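Local coordinates for protein PTHB1 (Homo sapiens, PDB 4YD8) that is a BBSome subunit, here its seven-bladed beta-propeller, in a coat complex thought to sort specific membrane proteins to the primary cilium, at residues A[198-203]-A[243-248]; A[205-210]-A[237-242]. One frame throughout, in Å; residues are numbered along the deposited sequence.

Contact 1: residues A[198-203]-A[243-248]; sequences LTVSSC and LNIGEQ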
loop_
_atom_site.group_PDB
_atom_site.type_symbol
_atom_site.label_atom_id
_atom_site.label_comp_id
_atom_site.label_asym_id
_atom_site.label_seq_id
_atom_site.Cartn_x
_atom_site.Cartn_y
_atom_site.Cartn_z
ATOM N N LEU A 198 -10.188 -0.518 10.077
ATOM C CA LEU A 198 -10.328 -1.972 10.026
ATOM C C LEU A 198 -9.003 -2.633 10.368
ATOM O O LEU A 198 -7.936 -2.182 9.941
ATOM C CB LEU A 198 -10.816 -2.420 8.630
ATOM C CG LEU A 198 -12.328 -2.203 8.482
ATOM C CD1 LEU A 198 -12.706 -0.745 8.201
ATOM C CD2 LEU A 198 -12.894 -3.099 7.444
ATOM N N THR A 199 -9.061 -3.693 11.162
ATOM C CA THR A 199 -7.873 -4.479 11.398
ATOM C C THR A 199 -8.269 -5.944 11.547
ATOM O O THR A 199 -9.453 -6.276 11.470
ATOM C CB THR A 199 -7.098 -3.984 12.639
ATOM O OG1 THR A 199 -5.827 -4.644 12.705
ATOM C CG2 THR A 199 -7.894 -4.245 13.939
ATOM N N VAL A 200 -7.280 -6.821 11.682
ATOM C CA VAL A 200 -7.557 -8.220 12.003
ATOM C C VAL A 200 -6.713 -8.633 13.203
ATOM O O VAL A 200 -5.496 -8.449 13.202
ATOM C CB VAL A 200 -7.261 -9.168 10.846
ATOM C CG1 VAL A 200 -7.866 -10.551 11.133
ATOM C CG2 VAL A 200 -7.793 -8.591 9.510
ATOM N N SER A 201 -7.358 -9.204 14.212
ATOM C CA SER A 201 -6.677 -9.522 15.463
ATOM C C SER A 201 -6.025 -10.895 15.424
ATOM O O SER A 201 -6.256 -11.680 14.506
ATOM C CB SER A 201 -7.658 -9.471 16.639
ATOM O OG SER A 201 -8.608 -10.514 16.513
ATOM N N SER A 202 -5.243 -11.204 16.455
ATOM C CA SER A 202 -4.591 -12.505 16.532
ATOM C C SER A 202 -5.571 -13.654 16.725
ATOM O O SER A 202 -5.265 -14.791 16.373
ATOM C CB SER A 202 -3.558 -12.517 17.662
ATOM O OG SER A 202 -2.508 -11.620 17.365
ATOM N N CYS A 203 -6.750 -13.375 17.264
ATOM C CA CYS A 203 -7.728 -14.448 17.386
ATOM C C CYS A 203 -8.647 -14.473 16.151
ATOM O O CYS A 203 -9.759 -15.004 16.184
ATOM C CB CYS A 203 -8.524 -14.327 18.700
ATOM S SG CYS A 203 -9.465 -12.809 18.894
ATOM N N LEU A 243 -15.922 -9.982 12.478
ATOM C CA LEU A 243 -16.159 -11.163 11.645
ATOM C C LEU A 243 -15.031 -12.155 11.892
ATOM O O LEU A 243 -13.858 -11.839 11.688
ATOM C CB LEU A 243 -16.232 -10.804 10.148
ATOM C CG LEU A 243 -16.400 -11.991 9.187
ATOM C CD1 LEU A 243 -17.810 -12.573 9.250
ATOM C CD2 LEU A 243 -16.038 -11.622 7.752
ATOM N N ASN A 244 -15.369 -13.356 12.344
ATOM C CA ASN A 244 -14.331 -14.360 12.484
ATOM C C ASN A 244 -14.057 -15.022 11.151
ATOM O O ASN A 244 -14.946 -15.653 10.582
ATOM C CB ASN A 244 -14.702 -15.421 13.513
ATOM C CG ASN A 244 -13.506 -16.248 13.921
ATOM O OD1 ASN A 244 -12.965 -17.003 13.119
ATOM N ND2 ASN A 244 -13.061 -16.078 15.157
ATOM N N ILE A 245 -12.829 -14.886 10.655
ATOM C CA ILE A 245 -12.469 -15.480 9.369
ATOM C C ILE A 245 -11.675 -16.779 9.509
ATOM O O ILE A 245 -11.280 -17.385 8.509
ATOM C CB ILE A 245 -11.659 -14.500 8.511
ATOM C CG1 ILE A 245 -10.427 -14.008 9.274
ATOM C CG2 ILE A 245 -12.526 -13.312 8.126
ATOM C CD1 ILE A 245 -9.434 -13.272 8.395
ATOM N N GLY A 246 -11.405 -17.176 10.749
ATOM C CA GLY A 246 -10.831 -18.481 11.033
ATOM C C GLY A 246 -9.394 -18.710 10.604
ATOM O O GLY A 246 -8.941 -19.854 10.550
ATOM N N GLU A 247 -8.672 -17.633 10.327
ATOM C CA GLU A 247 -7.272 -17.723 9.917
ATOM C C GLU A 247 -6.604 -16.383 10.126
ATOM O O GLU A 247 -7.289 -15.375 10.285
ATOM C CB GLU A 247 -7.160 -18.136 8.436
ATOM C CG GLU A 247 -7.716 -17.090 7.488
ATOM C CD GLU A 247 -7.887 -17.633 6.078
ATOM O OE1 GLU A 247 -8.791 -18.478 5.862
ATOM O OE2 GLU A 247 -7.095 -17.238 5.195
ATOM N N GLN A 248 -5.276 -16.358 10.101
ATOM C CA GLN A 248 -4.546 -15.098 10.219
ATOM C C GLN A 248 -4.627 -14.314 8.909
ATOM O O GLN A 248 -4.607 -14.899 7.820
ATOM C CB GLN A 248 -3.082 -15.341 10.602
ATOM C CG GLN A 248 -2.893 -16.066 11.934
ATOM C CD GLN A 248 -3.396 -15.266 13.136
ATOM O OE1 GLN A 248 -3.263 -14.038 13.194
ATOM N NE2 GLN A 248 -3.957 -15.969 14.113
HETATM O O HOH W 1 -4.650 -12.086 11.916
HETATM O O HOH W 2 -1.709 -11.887 14.715
#
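Gln248 reaches the turn after strand 196-200 with its terminal amide, at the point where one blade of the beta-propeller hands over to the next: residues 243-248 leave the outermost strand of the blade, 241-244, and lead to strand 249-255 of its successor. The side chain bends at the CB-CG bond (chi2 -64°), which turns the amide toward the carbonyl of Ser202. NE2 donates to Ser202 O at 2.9 Å in a nearly straight bond (168°) that lies close to the amide plane but arrives tilted by 28° from the plane of the carbonyl. Glutamine suits this place because one amide offers a donor, NE2, and an acceptor, OE1, side by side. OE1 takes protons from two waters: one lies 2.7 Å from OE1 and also donates to Ser201 O, and the second joins OE1 to Ser202 OG, which has a further partner in the backbone N of Leu184. The amide is thus held at both its nitrogen and its oxygen, which should fix its rotation.

Deeper in the blade the contact turns apolar. Val200 and Ile245 cross at about a right angle, CG1 of Val200 meeting CD1 of Ile245 at 4.2 Å. In Val200 CG1 stands opposite the backbone N, the branch that leads toward Ile245. Both side chains also lean on Val206 of the strand between them, so the branched, compact residues fill the space beside a common neighbour.

At the surface, Asn244 places ND2 3.6 Å from Cys203 O, while the same nitrogen bonds to Gln205 OE1. Gly246 has a backbone conformation (positive phi) that glycine adopts most easily, which suits it to the turn, and its N meets Asn244 OD1 at 2.8 Å in a weak bond of the kind that closes an Asx turn.

Contact 2: residues A[205-210]-A[237-242]; sequences QVESYK and LVVDWT
Ser208 O accepts the backbone N-H of Asp240 at 2.7 Å, and Ser208 N donates to Trp241 O at 3.1 Å. Two residues, Asp240 and Trp241, therefore stand opposite one, a classic beta bulge in an antiparallel pair. Serine suits the place because it is small: its CB lies over the indole of Trp241, 3.5 Å from the centroid of the five-membered ring, a CH-pi contact. Its hydroxyl shares a water with Asp240 OD2. Val206 CG1 packs obliquely against the six-membered end of the same indole.

The other face of the sheet carries Glu207 and Thr242, side by side. One water joins Glu207 OE2 and Thr242 OG1; its very short approach to Gln205 NE2 is doubtful. Tyr209 OH donates to Glu207 OE1 at 2.6 Å, from above the carboxylate plane. Over one face of the Tyr209 ring comes Val239 CG2, 4.0 Å from the centroid, a branch that chi1 of 78° leaves opposite the backbone N.

Strand 205-210 is flanked by 196-200 and 241-244, the latter outermost in the blade. Lys210 stands at the N-cap position of helix 211-216, against whose Leu214 both Tyr209 and Leu237 pack.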
loop_
_atom_site.group_PDB
_atom_site.type_symbol
_atom_site.label_atom_id
_atom_site.label_comp_id
_atom_site.label_asym_id
_atom_site.label_seq_id
_atom_site.Cartn_x
_atom_site.Cartn_y
_atom_site.Cartn_z
ATOM N N GLN A 205 -10.200 -12.304 14.143
ATOM C CA GLN A 205 -11.379 -11.465 13.969
ATOM C C GLN A 205 -11.065 -10.237 13.130
ATOM O O GLN A 205 -10.195 -9.443 13.497
ATOM C CB GLN A 205 -11.909 -10.989 15.322
ATOM C CG GLN A 205 -12.230 -12.090 16.291
ATOM C CD GLN A 205 -13.716 -12.310 16.410
ATOM O OE1 GLN A 205 -14.290 -13.141 15.706
ATOM N NE2 GLN A 205 -14.356 -11.552 17.296
ATOM N N VAL A 206 -11.780 -10.065 12.025
ATOM C CA VAL A 206 -11.795 -8.779 11.349
ATOM C C VAL A 206 -12.623 -7.822 12.201
ATOM O O VAL A 206 -13.738 -8.141 12.571
ATOM C CB VAL A 206 -12.394 -8.862 9.932
ATOM C CG1 VAL A 206 -12.353 -7.491 9.259
ATOM C CG2 VAL A 206 -11.615 -9.862 9.081
ATOM N N GLU A 207 -12.072 -6.656 12.514
ATOM C CA GLU A 207 -12.738 -5.707 13.399
ATOM C C GLU A 207 -12.835 -4.331 12.769
ATOM O O GLU A 207 -11.894 -3.876 12.123
ATOM C CB GLU A 207 -11.984 -5.607 14.725
ATOM C CG GLU A 207 -11.767 -6.941 15.389
ATOM C CD GLU A 207 -11.061 -6.823 16.714
ATOM O OE1 GLU A 207 -10.359 -5.811 16.927
ATOM O OE2 GLU A 207 -11.218 -7.741 17.556
ATOM N N SER A 208 -13.975 -3.677 12.959
ATOM C CA SER A 208 -14.184 -2.339 12.429
ATOM C C SER A 208 -14.507 -1.394 13.582
ATOM O O SER A 208 -15.424 -1.652 14.356
ATOM C CB SER A 208 -15.315 -2.326 11.402
ATOM O OG SER A 208 -15.538 -1.026 10.876
ATOM N N TYR A 209 -13.752 -0.304 13.677
ATOM C CA TYR A 209 -13.950 0.702 14.718
ATOM C C TYR A 209 -14.307 2.054 14.112
ATOM O O TYR A 209 -13.548 2.585 13.311
ATOM C CB TYR A 209 -12.684 0.866 15.561
ATOM C CG TYR A 209 -12.282 -0.369 16.316
ATOM C CD1 TYR A 209 -11.433 -1.308 15.744
ATOM C CD2 TYR A 209 -12.756 -0.603 17.606
ATOM C CE1 TYR A 209 -11.060 -2.452 16.429
ATOM C CE2 TYR A 209 -12.389 -1.754 18.304
ATOM C CZ TYR A 209 -11.539 -2.674 17.702
ATOM O OH TYR A 209 -11.153 -3.819 18.366
ATOM N N LYS A 210 -15.443 2.616 14.509
ATOM C CA LYS A 210 -15.843 3.943 14.051
ATOM C C LYS A 210 -14.877 5.009 14.547
ATOM O O LYS A 210 -14.504 5.018 15.728
ATOM C CB LYS A 210 -17.260 4.276 14.519
ATOM C CG LYS A 210 -18.338 3.364 13.957
ATOM C CD LYS A 210 -19.514 4.169 13.413
ATOM C CE LYS A 210 -19.322 4.536 11.936
ATOM N NZ LYS A 210 -18.278 5.582 11.670
ATOM N N LEU A 237 -13.640 1.888 24.514
ATOM C CA LEU A 237 -13.621 1.700 23.071
ATOM C C LEU A 237 -14.326 0.400 22.687
ATOM O O LEU A 237 -13.891 -0.686 23.069
ATOM C CB LEU A 237 -12.185 1.699 22.549
ATOM C CG LEU A 237 -12.027 1.424 21.055
ATOM C CD1 LEU A 237 -12.786 2.448 20.224
ATOM C CD2 LEU A 237 -10.557 1.415 20.685
ATOM N N VAL A 238 -15.415 0.512 21.931
ATOM C CA VAL A 238 -16.162 -0.669 21.525
ATOM C C VAL A 238 -16.091 -0.879 20.007
ATOM O O VAL A 238 -16.116 0.066 19.219
ATOM C CB VAL A 238 -17.639 -0.590 21.988
ATOM C CG1 VAL A 238 -18.374 0.544 21.291
ATOM C CG2 VAL A 238 -18.349 -1.923 21.774
ATOM N N VAL A 239 -15.974 -2.134 19.608
ATOM C CA VAL A 239 -15.918 -2.466 18.193
ATOM C C VAL A 239 -17.296 -2.200 17.578
ATOM O O VAL A 239 -18.313 -2.302 18.265
ATOM C CB VAL A 239 -15.480 -3.933 17.998
ATOM C CG1 VAL A 239 -16.638 -4.887 18.265
ATOM C CG2 VAL A 239 -14.920 -4.142 16.628
ATOM N N ASP A 240 -17.331 -1.816 16.307
ATOM C CA ASP A 240 -18.599 -1.595 15.616
ATOM C C ASP A 240 -19.164 -2.928 15.126
ATOM O O ASP A 240 -20.321 -3.275 15.393
ATOM C CB ASP A 240 -18.411 -0.625 14.442
ATOM C CG ASP A 240 -19.729 -0.120 13.887
ATOM O OD1 ASP A 240 -20.634 0.175 14.690
ATOM O OD2 ASP A 240 -19.856 -0.008 12.651
ATOM N N TRP A 241 -18.335 -3.678 14.409
ATOM C CA TRP A 241 -18.679 -5.047 14.060
ATOM C C TRP A 241 -17.422 -5.909 13.995
ATOM O O TRP A 241 -16.310 -5.406 13.917
ATOM C CB TRP A 241 -19.452 -5.113 12.724
ATOM C CG TRP A 241 -18.784 -4.485 11.506
ATOM C CD1 TRP A 241 -19.091 -3.279 10.934
ATOM C CD2 TRP A 241 -17.745 -5.056 10.693
ATOM N NE1 TRP A 241 -18.299 -3.061 9.838
ATOM C CE2 TRP A 241 -17.472 -4.138 9.661
ATOM C CE3 TRP A 241 -17.015 -6.248 10.747
ATOM C CZ2 TRP A 241 -16.490 -4.363 8.697
ATOM C CZ3 TRP A 241 -16.045 -6.478 9.784
ATOM C CH2 TRP A 241 -15.792 -5.536 8.768
ATOM N N THR A 242 -17.620 -7.219 14.039
ATOM C CA THR A 242 -16.510 -8.146 13.967
ATOM C C THR A 242 -16.910 -9.355 13.112
ATOM O O THR A 242 -18.092 -9.685 12.999
ATOM C CB THR A 242 -16.056 -8.575 15.391
ATOM O OG1 THR A 242 -14.792 -9.245 15.328
ATOM C CG2 THR A 242 -17.095 -9.465 16.059
HETATM O O HOH W 3 -13.426 -9.327 17.823
HETATM O O HOH W 4 -17.783 0.384 11.184
HETATM O O HOH W 5 -16.957 1.630 16.826
#

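How the contacts relate
Both contacts belong to the same four-stranded blade, their centres about 11 Å apart. Along the chain the order is 198-203, 205-210, 237-242, 243-248, so contact 2 is nested inside the loop closed by contact 1. Strand 241-244 is common to both; it pairs directly with 205-210, which in turn pairs with 196-200, so contact 1 spans the two strands flanking 205-210. Contact 2 is where the chain, back from helix 211-216 and the unmodelled residues 223-236, joins the blade as its last strand; contact 1 ties the exit from that strand to the turn after 196-200, just before the chain enters the next blade of the propeller at 249-255.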